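Local coordinates for protein acetolactate synthase isozyme 1 large subunit (Escherichia coli, PDB 6LPI) that is the large subunit of an enzyme of the thiamine diphosphate family and binds thiamine diphosphate, magnesium and flavin-adenine dinucleotide, at residues 63-68 with 92-97; 70-75 with 101-106. One frame throughout, in Å; residues are numbered along the deposited sequence.

How the contacts relate
Helix 60-74 enters both contacts, first with its middle and then with its C-terminal turn. From there the chain runs through strand 78-82 into helix 86-101, and contact 1 closes the loop when residues 92-97 come to lie beside 63-68. A few residues on, the chain leaves that helix and begins strand 105-111, so that 101-106 meets 70-75 and contact 2 closes a second loop. The segments alternate along the chain, and the two loops therefore cross. Together they tie two helices to the start of a central strand in the parallel sheet of the N-terminal thiamine diphosphate-binding domain. A salt bridge from Arg72 NH2 to Asp97 OD2, 3.0 Å long, joins the contacts directly.

Contact 1. Residues 63-68 with 92-97; sequences AGFIAQ and VTAIAD
Asp97 OD2 is gripped by Gln68 NE2 at 2.8 Å and also by Arg72, one turn further along the helix of Gln68. The Gln68 chain is bent at chi2, which brings its amide alongside the carboxylate; the two planes are nearly coplanar, 21° apart, and the N-H meets the anti lone pair of OD2. The same NE2 donates to Ala94 O at 3.1 Å, in the plane of that carbonyl, so both amide hydrogens are spent on helix 86-101. Glutamine suits this place because its OE1 can still accept from Arg72 NE. The other carboxylate oxygen, Asp97 OD1, is held by Ser413 and Thr418, and the buried acid is probably stabilised as an anion by the nearby arginine.

The Phe65 ring packs beside this network. Ala94 CA lies over one ring face, offset toward the rim and 4.1 Å from the centroid, in a CH-pi contact, while Phe65 CE1 meets Asp97 OD2 at the ring edge (3.5 Å), ring and carboxylate planes 71° apart. Having no side chain, Gly64 presents its CA directly to Ala94 CB, 3.7 Å away, which lets the helices come close.

The two helix segments run at 28° with their axes 8.5 Å apart. Helix 422-432 packs on Phe65 through Pro424, and strand 105-111 lies against Gln68 and Ile95 through Leu105.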
loop_
_atom_site.group_PDB
_atom_site.type_symbol
_atom_site.label_atom_id
_atom_site.label_comp_id
_atom_site.label_asym_id
_atom_site.label_seq_id
_atom_site.Cartn_x
_atom_site.Cartn_y
_atom_site.Cartn_z
ATOM N N ALA B 63 -3.512 -10.174 -12.567
ATOM C CA ALA B 63 -3.887 -11.103 -11.495
ATOM C C ALA B 63 -3.525 -10.537 -10.134
ATOM O O ALA B 63 -4.334 -10.564 -9.194
ATOM C CB ALA B 63 -3.195 -12.454 -11.676
ATOM N N GLY B 64 -2.309 -9.997 -10.022
ATOM C CA GLY B 64 -1.872 -9.446 -8.757
ATOM C C GLY B 64 -2.670 -8.227 -8.339
ATOM O O GLY B 64 -3.054 -8.101 -7.175
ATOM N N PHE B 65 -2.962 -7.326 -9.280
ATOM C CA PHE B 65 -3.714 -6.141 -8.881
ATOM C C PHE B 65 -5.177 -6.475 -8.574
ATOM O O PHE B 65 -5.797 -5.797 -7.747
ATOM C CB PHE B 65 -3.608 -5.062 -9.954
ATOM C CG PHE B 65 -2.334 -4.276 -9.887
ATOM C CD1 PHE B 65 -1.934 -3.671 -8.697
ATOM C CD2 PHE B 65 -1.530 -4.131 -11.008
ATOM C CE1 PHE B 65 -0.768 -2.936 -8.628
ATOM C CE2 PHE B 65 -0.342 -3.397 -10.945
ATOM C CZ PHE B 65 0.035 -2.804 -9.751
ATOM N N ILE B 66 -5.741 -7.508 -9.209
ATOM C CA ILE B 66 -7.084 -7.965 -8.843
ATOM C C ILE B 66 -7.081 -8.535 -7.431
ATOM O O ILE B 66 -7.976 -8.252 -6.612
ATOM C CB ILE B 66 -7.603 -8.996 -9.857
ATOM C CG1 ILE B 66 -7.896 -8.347 -11.202
ATOM C CG2 ILE B 66 -8.875 -9.665 -9.348
ATOM C CD1 ILE B 66 -8.180 -9.387 -12.243
ATOM N N ALA B 67 -6.095 -9.384 -7.137
ATOM C CA ALA B 67 -5.893 -9.796 -5.754
ATOM C C ALA B 67 -5.782 -8.567 -4.853
ATOM O O ALA B 67 -6.315 -8.543 -3.739
ATOM C CB ALA B 67 -4.657 -10.689 -5.645
ATOM N N GLN B 68 -5.106 -7.528 -5.332
ATOM C CA GLN B 68 -4.972 -6.314 -4.544
ATOM C C GLN B 68 -6.316 -5.640 -4.298
ATOM O O GLN B 68 -6.554 -5.137 -3.202
ATOM C CB GLN B 68 -4.007 -5.356 -5.212
ATOM C CG GLN B 68 -2.609 -5.474 -4.644
ATOM C CD GLN B 68 -1.930 -4.111 -4.557
ATOM O OE1 GLN B 68 -2.500 -3.136 -4.040
ATOM N NE2 GLN B 68 -0.734 -4.022 -5.115
ATOM N N VAL B 92 5.918 -9.026 -10.532
ATOM C CA VAL B 92 6.782 -8.134 -9.747
ATOM C C VAL B 92 6.114 -6.793 -9.431
ATOM O O VAL B 92 6.068 -6.368 -8.273
ATOM C CB VAL B 92 8.119 -7.934 -10.475
ATOM C CG1 VAL B 92 8.934 -6.845 -9.808
ATOM C CG2 VAL B 92 8.885 -9.249 -10.509
ATOM N N THR B 93 5.637 -6.074 -10.453
ATOM C CA THR B 93 5.093 -4.741 -10.194
ATOM C C THR B 93 3.930 -4.805 -9.207
ATOM O O THR B 93 3.858 -4.005 -8.270
ATOM C CB THR B 93 4.652 -4.082 -11.497
ATOM O OG1 THR B 93 5.775 -3.971 -12.370
ATOM C CG2 THR B 93 4.146 -2.689 -11.234
ATOM N N ALA B 94 3.028 -5.777 -9.384
ATOM C CA ALA B 94 1.881 -5.917 -8.490
ATOM C C ALA B 94 2.320 -6.180 -7.062
ATOM O O ALA B 94 1.747 -5.620 -6.113
ATOM C CB ALA B 94 1.010 -7.071 -8.953
ATOM N N ILE B 95 3.326 -7.053 -6.889
ATOM C CA ILE B 95 3.836 -7.352 -5.551
ATOM C C ILE B 95 4.542 -6.134 -4.933
ATOM O O ILE B 95 4.233 -5.763 -3.806
ATOM C CB ILE B 95 4.690 -8.653 -5.589
ATOM C CG1 ILE B 95 3.842 -9.892 -5.343
ATOM C CG2 ILE B 95 5.739 -8.653 -4.511
ATOM C CD1 ILE B 95 2.734 -10.178 -6.277
ATOM N N ALA B 96 5.421 -5.453 -5.663
ATOM C CA ALA B 96 6.094 -4.268 -5.127
ATOM C C ALA B 96 5.094 -3.168 -4.758
ATOM O O ALA B 96 5.216 -2.514 -3.705
ATOM C CB ALA B 96 7.117 -3.740 -6.135
ATOM N N ASP B 97 4.099 -2.952 -5.613
ATOM C CA ASP B 97 3.031 -2.038 -5.259
ATOM C C ASP B 97 2.372 -2.485 -3.967
ATOM O O ASP B 97 2.065 -1.657 -3.105
ATOM C CB ASP B 97 2.000 -1.941 -6.379
ATOM C CG ASP B 97 0.927 -0.901 -6.089
ATOM O OD1 ASP B 97 1.190 0.304 -6.312
ATOM O OD2 ASP B 97 -0.169 -1.286 -5.611
#

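Contact 2. Residues 70-75 with 101-106; sequences MARTDG and DSIPLI
The last turn of helix 60-74 lies beside the connection that leads from helix 86-101 into strand 105-111, with Ala71 and Pro104 CA atoms 6.3 Å apart, and the turn at Ser102 is a Schellman motif. Ala71 points its methyl into this connection, where CB touches Ile103 CG2 at 3.6 Å and Pro104 O at 3.4 Å; a small residue lets the backbones come this near. Arg72 leaves the helix with CG anti to its carbonyl carbon (chi1 -58°) and an extended chain, which carries the guanidinium across Ile103. The CG1-CD1 arm of the isoleucine lies over one guanidinium face and leaves the edge for polar partners. There NH2 of Arg72, which also serves Asp97 and Gln68, forms a long salt bridge to Asp101 OD1, 3.3 Å, meeting the oxygen on its anti side but 33° out of the carboxylate plane. Asp101 is itself held by the backbone N-H groups of Gly414 and Gly415, and lies close to the bound flavin-adenine dinucleotide. Strand 78-82 pairs with Pro104 and Ile106 and touches Ala71 through Ala78; it and the adjacent, parallel strand 105-111 are joined through helix 86-101 in a beta-alpha-beta crossover, while helix 422-432 packs against Thr73.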
loop_
_atom_site.group_PDB
_atom_site.type_symbol
_atom_site.label_atom_id
_atom_site.label_comp_id
_atom_site.label_asym_id
_atom_site.label_seq_id
_atom_site.Cartn_x
_atom_site.Cartn_y
_atom_site.Cartn_z
ATOM N N MET B 70 -9.296 -7.064 -4.152
ATOM C CA MET B 70 -9.949 -7.845 -3.109
ATOM C C MET B 70 -9.383 -7.459 -1.752
ATOM O O MET B 70 -10.122 -6.995 -0.872
ATOM C CB MET B 70 -9.782 -9.338 -3.378
ATOM C CG MET B 70 -10.404 -9.745 -4.693
ATOM S SD MET B 70 -10.552 -11.504 -4.927
ATOM C CE MET B 70 -10.615 -12.074 -3.224
ATOM N N ALA B 71 -8.046 -7.561 -1.609
ATOM C CA ALA B 71 -7.377 -7.323 -0.332
ATOM C C ALA B 71 -7.597 -5.905 0.186
ATOM O O ALA B 71 -7.805 -5.703 1.389
ATOM C CB ALA B 71 -5.891 -7.615 -0.455
ATOM N N ARG B 72 -7.557 -4.907 -0.692
ATOM C CA ARG B 72 -7.783 -3.551 -0.230
ATOM C C ARG B 72 -9.221 -3.312 0.182
ATOM O O ARG B 72 -9.477 -2.386 0.951
ATOM C CB ARG B 72 -7.345 -2.542 -1.285
ATOM C CG ARG B 72 -5.906 -2.671 -1.659
ATOM C CD ARG B 72 -5.501 -1.394 -2.292
ATOM N NE ARG B 72 -4.173 -1.432 -2.883
ATOM C CZ ARG B 72 -3.392 -0.361 -2.958
ATOM N NH1 ARG B 72 -3.827 0.795 -2.465
ATOM N NH2 ARG B 72 -2.193 -0.441 -3.531
ATOM N N THR B 73 -10.171 -4.131 -0.262
ATOM C CA THR B 73 -11.508 -3.954 0.314
ATOM C C THR B 73 -11.882 -4.872 1.501
ATOM O O THR B 73 -12.687 -4.432 2.326
ATOM C CB THR B 73 -12.585 -4.103 -0.754
ATOM O OG1 THR B 73 -12.508 -5.410 -1.331
ATOM C CG2 THR B 73 -12.427 -3.038 -1.849
ATOM N N ASP B 74 -11.307 -6.101 1.667
ATOM C CA ASP B 74 -11.777 -7.070 2.688
ATOM C C ASP B 74 -11.166 -6.752 4.051
ATOM O O ASP B 74 -11.835 -6.860 5.088
ATOM C CB ASP B 74 -11.343 -8.534 2.412
ATOM C CG ASP B 74 -9.966 -8.652 1.785
ATOM O OD1 ASP B 74 -9.119 -7.887 2.268
ATOM O OD2 ASP B 74 -9.729 -9.444 0.865
ATOM N N GLY B 75 -9.893 -6.316 4.050
ATOM C CA GLY B 75 -9.007 -6.314 5.205
ATOM C C GLY B 75 -8.269 -7.603 5.475
ATOM O O GLY B 75 -7.598 -7.692 6.506
ATOM N N ASP B 101 2.502 0.031 -0.264
ATOM C CA ASP B 101 1.236 0.528 0.276
ATOM C C ASP B 101 0.720 -0.321 1.434
ATOM O O ASP B 101 -0.297 0.040 2.043
ATOM C CB ASP B 101 0.172 0.608 -0.826
ATOM C CG ASP B 101 0.345 1.830 -1.731
ATOM O OD1 ASP B 101 0.254 1.701 -2.982
ATOM O OD2 ASP B 101 0.649 2.906 -1.197
ATOM N N SER B 102 1.454 -1.384 1.798
ATOM C CA SER B 102 1.197 -2.232 2.960
ATOM C C SER B 102 -0.113 -3.003 2.886
ATOM O O SER B 102 -0.984 -2.840 3.744
ATOM C CB SER B 102 1.235 -1.402 4.249
ATOM O OG SER B 102 2.446 -0.654 4.382
ATOM N N ILE B 103 -0.241 -3.857 1.875
ATOM C CA ILE B 103 -1.440 -4.651 1.598
ATOM C C ILE B 103 -1.172 -6.140 1.782
ATOM O O ILE B 103 -0.108 -6.632 1.372
ATOM C CB ILE B 103 -1.973 -4.370 0.185
ATOM C CG1 ILE B 103 -2.212 -2.878 0.014
ATOM C CG2 ILE B 103 -3.231 -5.154 -0.107
ATOM C CD1 ILE B 103 -1.477 -2.347 -1.132
ATOM N N PRO B 104 -2.096 -6.889 2.419
ATOM C CA PRO B 104 -1.877 -8.332 2.620
ATOM C C PRO B 104 -2.163 -9.135 1.360
ATOM O O PRO B 104 -3.311 -9.378 0.990
ATOM C CB PRO B 104 -2.866 -8.681 3.741
ATOM C CG PRO B 104 -3.968 -7.670 3.568
ATOM C CD PRO B 104 -3.323 -6.414 3.090
ATOM N N LEU B 105 -1.113 -9.555 0.690
ATOM C CA LEU B 105 -1.215 -10.420 -0.463
ATOM C C LEU B 105 -0.422 -11.694 -0.195
ATOM O O LEU B 105 0.666 -11.648 0.382
ATOM C CB LEU B 105 -0.662 -9.672 -1.690
ATOM C CG LEU B 105 -1.300 -9.792 -3.067
ATOM C CD1 LEU B 105 -2.679 -9.160 -3.007
ATOM C CD2 LEU B 105 -0.418 -9.114 -4.109
ATOM N N ILE B 106 -0.967 -12.833 -0.595
ATOM C CA ILE B 106 -0.198 -14.063 -0.735
ATOM C C ILE B 106 -0.096 -14.349 -2.218
ATOM O O ILE B 106 -1.111 -14.420 -2.924
ATOM C CB ILE B 106 -0.798 -15.254 0.029
ATOM C CG1 ILE B 106 -0.413 -15.213 1.508
ATOM C CG2 ILE B 106 -0.324 -16.557 -0.564
ATOM C CD1 ILE B 106 -1.217 -14.326 2.341
#